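PDB 5CEC: Bd3459 from Bdellovibrio bacteriovorus, which acts as a predatory endopeptidase of the S13 (D-Ala-D-Ala carboxypeptidase) family, probably cutting peptidoglycan peptides, and is bound by its immunity protein Bd3460. Local coordinates for residues A198-V203 and E423-P428; D113-R118 and K241-R246. The protein carries 1 engineered substitution. One frame throughout, in Å; residues are numbered along the deposited sequence.

Contact 1: A198-V203 and E423-P428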
# COMPACT_ATOMS: atom_id res chain seq x y z
N ALA A 198 4.87 -2.30 19.70
CA ALA A 198 5.93 -1.48 20.28
C ALA A 198 6.95 -2.31 21.05
O ALA A 198 8.15 -2.10 20.96
CB ALA A 198 5.33 -0.42 21.19
N ALA A 199 6.46 -3.25 21.84
CA ALA A 199 7.34 -4.15 22.56
C ALA A 199 8.27 -4.97 21.64
O ALA A 199 9.44 -5.21 21.98
CB ALA A 199 6.51 -5.07 23.41
N ARG A 200 7.78 -5.36 20.46
CA ARG A 200 8.61 -6.08 19.50
C ARG A 200 9.80 -5.27 18.96
O ARG A 200 10.79 -5.84 18.54
CB ARG A 200 7.78 -6.61 18.33
CG ARG A 200 6.83 -7.73 18.73
CD ARG A 200 5.88 -8.10 17.61
NE ARG A 200 6.61 -8.57 16.44
CZ ARG A 200 6.12 -8.62 15.20
NH1 ARG A 200 4.87 -8.24 14.93
NH2 ARG A 200 6.90 -9.06 14.21
N ILE A 201 9.70 -3.94 18.99
CA ILE A 201 10.79 -3.06 18.60
C ILE A 201 11.47 -2.40 19.81
O ILE A 201 12.21 -1.44 19.66
CB ILE A 201 10.36 -2.01 17.54
CG1 ILE A 201 9.38 -0.98 18.09
CG2 ILE A 201 9.76 -2.71 16.31
CD1 ILE A 201 9.25 0.24 17.18
N GLY A 202 11.23 -2.95 21.00
CA GLY A 202 11.96 -2.51 22.18
C GLY A 202 11.45 -1.25 22.85
O GLY A 202 12.22 -0.60 23.54
N VAL A 203 10.20 -0.86 22.60
CA VAL A 203 9.63 0.35 23.17
C VAL A 203 8.63 -0.02 24.28
O VAL A 203 7.74 -0.85 24.08
CB VAL A 203 8.90 1.18 22.09
CG1 VAL A 203 8.16 2.38 22.70
CG2 VAL A 203 9.88 1.64 21.02
N GLU A 423 11.78 -8.69 7.49
CA GLU A 423 10.55 -7.89 7.56
C GLU A 423 10.60 -6.90 8.70
O GLU A 423 10.79 -7.27 9.88
CB GLU A 423 9.33 -8.79 7.73
CG GLU A 423 7.99 -8.06 7.68
CD GLU A 423 6.84 -9.02 7.75
OE1 GLU A 423 7.01 -10.11 8.31
OE2 GLU A 423 5.76 -8.68 7.27
N GLN A 424 10.34 -5.64 8.35
CA GLN A 424 10.37 -4.54 9.31
C GLN A 424 8.96 -4.31 9.88
O GLN A 424 7.96 -4.75 9.30
CB GLN A 424 10.91 -3.29 8.61
CG GLN A 424 12.36 -3.50 8.12
CD GLN A 424 12.91 -2.33 7.35
OE1 GLN A 424 12.20 -1.38 7.07
NE2 GLN A 424 14.19 -2.39 7.00
N LEU A 425 8.89 -3.68 11.06
CA LEU A 425 7.64 -3.34 11.69
C LEU A 425 7.63 -1.83 11.90
O LEU A 425 7.93 -1.34 12.98
CB LEU A 425 7.52 -4.09 13.01
CG LEU A 425 6.18 -3.99 13.73
CD1 LEU A 425 5.05 -4.56 12.87
CD2 LEU A 425 6.27 -4.75 15.07
N PRO A 426 7.22 -1.08 10.86
CA PRO A 426 7.33 0.36 10.95
C PRO A 426 6.20 0.95 11.79
O PRO A 426 5.02 0.73 11.49
CB PRO A 426 7.31 0.80 9.49
CG PRO A 426 6.55 -0.27 8.79
CD PRO A 426 6.86 -1.52 9.52
N LEU A 427 6.54 1.63 12.88
CA LEU A 427 5.60 2.36 13.72
C LEU A 427 5.91 3.85 13.61
O LEU A 427 6.98 4.23 13.10
CB LEU A 427 5.73 1.91 15.19
CG LEU A 427 5.50 0.43 15.45
CD1 LEU A 427 5.58 0.15 16.94
CD2 LEU A 427 4.22 -0.10 14.87
N PRO A 428 5.02 4.71 14.11
CA PRO A 428 5.27 6.14 14.02
C PRO A 428 6.35 6.64 14.96
O PRO A 428 6.78 7.78 14.83
CB PRO A 428 3.91 6.78 14.39
CG PRO A 428 2.90 5.69 14.15
CD PRO A 428 3.63 4.43 14.53

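Contact 2: D113-R118 and K241-R246. With SO4 (sulfate ion), chain D; SO4 (sulfate ion), chain E.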
# COMPACT_ATOMS: atom_id res chain seq x y z
N ASP A 113 4.90 16.48 11.41
CA ASP A 113 5.01 15.01 11.37
C ASP A 113 3.80 14.51 10.56
O ASP A 113 2.66 14.78 10.95
CB ASP A 113 5.01 14.48 12.82
CG ASP A 113 5.12 12.98 12.94
OD1 ASP A 113 4.85 12.23 11.98
OD2 ASP A 113 5.48 12.57 14.06
N PRO A 114 4.05 13.75 9.49
CA PRO A 114 2.97 13.29 8.59
C PRO A 114 2.39 11.95 8.94
O PRO A 114 1.64 11.37 8.16
CB PRO A 114 3.68 13.21 7.23
CG PRO A 114 5.04 12.77 7.60
CD PRO A 114 5.37 13.47 8.91
N LEU A 115 2.72 11.45 10.14
CA LEU A 115 2.18 10.19 10.64
C LEU A 115 1.77 10.33 12.09
O LEU A 115 2.02 9.45 12.90
CB LEU A 115 3.20 9.06 10.41
CG LEU A 115 2.80 7.63 10.71
CD1 LEU A 115 1.40 7.34 10.18
CD2 LEU A 115 3.82 6.63 10.18
N PHE A 116 1.08 11.42 12.38
CA PHE A 116 0.67 11.74 13.75
C PHE A 116 -0.84 11.58 13.79
O PHE A 116 -1.59 12.48 13.38
CB PHE A 116 1.14 13.13 14.18
CG PHE A 116 1.31 13.29 15.65
CD1 PHE A 116 0.30 12.94 16.53
CD2 PHE A 116 2.48 13.78 16.18
CE1 PHE A 116 0.45 13.09 17.89
CE2 PHE A 116 2.63 13.94 17.57
CZ PHE A 116 1.62 13.58 18.40
N GLY A 117 -1.26 10.43 14.28
CA GLY A 117 -2.66 10.08 14.39
C GLY A 117 -2.89 9.31 15.67
O GLY A 117 -2.25 9.56 16.70
N ARG A 118 -3.78 8.33 15.60
CA ARG A 118 -4.08 7.46 16.75
C ARG A 118 -2.85 6.95 17.46
O ARG A 118 -2.74 7.09 18.68
CB ARG A 118 -4.94 6.25 16.28
CG ARG A 118 -5.30 5.28 17.41
CD ARG A 118 -5.65 3.90 16.87
NE ARG A 118 -6.77 3.94 15.94
CZ ARG A 118 -8.07 3.98 16.28
NH1 ARG A 118 -8.46 4.05 17.54
NH2 ARG A 118 -8.97 3.94 15.32
N LYS A 241 12.94 7.24 7.12
CA LYS A 241 12.95 5.97 6.40
C LYS A 241 11.77 5.07 6.85
O LYS A 241 11.20 4.36 6.03
CB LYS A 241 14.30 5.25 6.53
CG LYS A 241 14.65 4.84 7.95
CD LYS A 241 16.00 4.19 8.17
CE LYS A 241 16.12 3.85 9.64
NZ LYS A 241 17.27 2.99 9.98
N THR A 242 11.51 5.05 8.15
CA THR A 242 10.42 4.25 8.72
C THR A 242 9.04 4.76 8.26
O THR A 242 8.13 3.98 7.94
CB THR A 242 10.52 4.22 10.25
OG1 THR A 242 11.81 3.73 10.60
CG2 THR A 242 9.41 3.40 10.89
N ILE A 243 8.88 6.06 8.32
CA ILE A 243 7.64 6.70 7.85
C ILE A 243 7.40 6.36 6.38
O ILE A 243 6.28 6.02 5.96
CB ILE A 243 7.68 8.23 8.09
CG1 ILE A 243 7.73 8.51 9.60
CG2 ILE A 243 6.48 8.93 7.39
CD1 ILE A 243 8.04 9.95 9.91
N LEU A 244 8.46 6.46 5.59
CA LEU A 244 8.40 6.12 4.16
C LEU A 244 8.09 4.64 3.93
O LEU A 244 7.25 4.30 3.10
CB LEU A 244 9.70 6.50 3.45
CG LEU A 244 9.97 8.00 3.40
CD1 LEU A 244 11.41 8.25 2.99
CD2 LEU A 244 9.05 8.75 2.47
N LYS A 245 8.73 3.77 4.72
CA LYS A 245 8.44 2.34 4.64
C LYS A 245 6.95 2.07 4.90
O LYS A 245 6.31 1.32 4.15
CB LYS A 245 9.29 1.55 5.64
CG LYS A 245 9.15 0.05 5.58
CD LYS A 245 9.93 -0.59 4.46
CE LYS A 245 9.61 -2.07 4.36
NZ LYS A 245 10.43 -2.80 3.36
N ARG A 246 6.41 2.67 5.96
CA ARG A 246 4.98 2.50 6.26
C ARG A 246 4.14 2.99 5.07
O ARG A 246 3.23 2.30 4.60
CB ARG A 246 4.61 3.24 7.52
CG ARG A 246 3.17 3.07 7.95
CD ARG A 246 2.80 1.63 8.23
NE ARG A 246 1.57 1.54 9.02
CZ ARG A 246 0.86 0.44 9.18
NH1 ARG A 246 1.13 -0.69 8.52
NH2 ARG A 246 -0.17 0.48 9.99
S SO4 D . -1.66 -2.97 9.86
O1 SO4 D . -2.12 -4.29 10.33
O2 SO4 D . -0.54 -3.13 8.89
O3 SO4 D . -1.29 -2.06 10.96
O4 SO4 D . -2.77 -2.36 9.07
S SO4 E . -11.67 4.96 18.75
O1 SO4 E . -11.23 3.67 18.16
O2 SO4 E . -13.10 5.21 18.50
O3 SO4 E . -10.79 6.08 18.38
O4 SO4 E . -11.53 4.91 20.25

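Contact 1: A198-V203 and E423-P428
I201 carries CG1 between its backbone N and carbonyl carbon (chi1 68°) and extends it (chi2 164°), which brings CD1 against L427. L425 holds CG anti to its backbone N (chi1 -172°); with chi2 near +60°, this points CD2 at the R200 side chain. The closest apolar meeting is I201 CD1 to L427 CD1 at 3.7 Å, the two side chains passing at a slant. That L427 methyl also lies 3.7 Å from A198 CA, on the helix backbone itself. The CG2 methyl of I201 faces L425, 4.2 Å from its CB. R200 crosses L425 at about a right angle and lays a guanidinium face on CD2, which sits 3.7 Å above the plane and toward its rim. Helix 188-200 ends here in a Schellman motif with G202 as C': V203 N bonds to A198 O and G202 N to A199 O. I201 N also bonds to A198 O, which therefore accepts two backbone N-H groups. K197 of the same helix touches both leucines. No hydrogen bond joins the two segments: the contact is held by van der Waals packing of aliphatic groups, including the L425 methyl on the R200 guanidinium face, and has little directional polarity.

Contact 2: D113-R118 and K241-R246
The guanidinium of R246 turns its NH1/NH2 edge to a sulfate ion, probably from the crystallisation liquor, while its CG packs 4.3 Å from L115 CD2. The sulfur lies in the guanidinium plane; NH1 to O2 is 3.0 Å and nearly straight (178°), and NH2 to O3 is 2.9 Å and more bent. NE forms a salt bridge to E152, so carboxylate and sulfate together would restrict rotation of the group. R118, at the start of helix 118-130, has O1 of a second sulfate at its edge, in plane, 2.9 Å from NH1; its NE pairs with E153, and Y190 makes a cation-pi contact. D113 and L115 form an Asx turn: L115 N lies 2.9 Å from D113 OD1 and approaches on its anti side, 31° out of the carboxylate plane. This turn belongs to the loop leading from strand 104-109 of the mixed sheet to helix 118-130, and it meets the side of helix 240-250. I243 is the residue facing it: CG2 lies 4.1 Å from P114 CG, the side chains crossing at about a right angle, and CG1 lies 4.4 Å from L115 CD2. I255 of helix 253-262 touches both L115 and I243.

Overall arrangement
The centres of the two contacts lie 13 Å apart, contact 2 deep in the chain and contact 1 farther out, and their segments alternate along the sequence. Residues 423-428 pack against both segments of contact 2: L427 O lies 3.4 Å from T242 CG2, P426 CB lies 3.6 Å from T242 O, and P428 CB lies 3.6 Å from L115 O. The extended 423-428 loop thus runs between the end of helix 188-200 and helix 240-250. The sequence just beyond helix 240-250 fits the SxN motif of penicillin-binding enzymes, consistent with an active site close by, whereas the sulfates on R118 and R246 give no evidence of a substrate site.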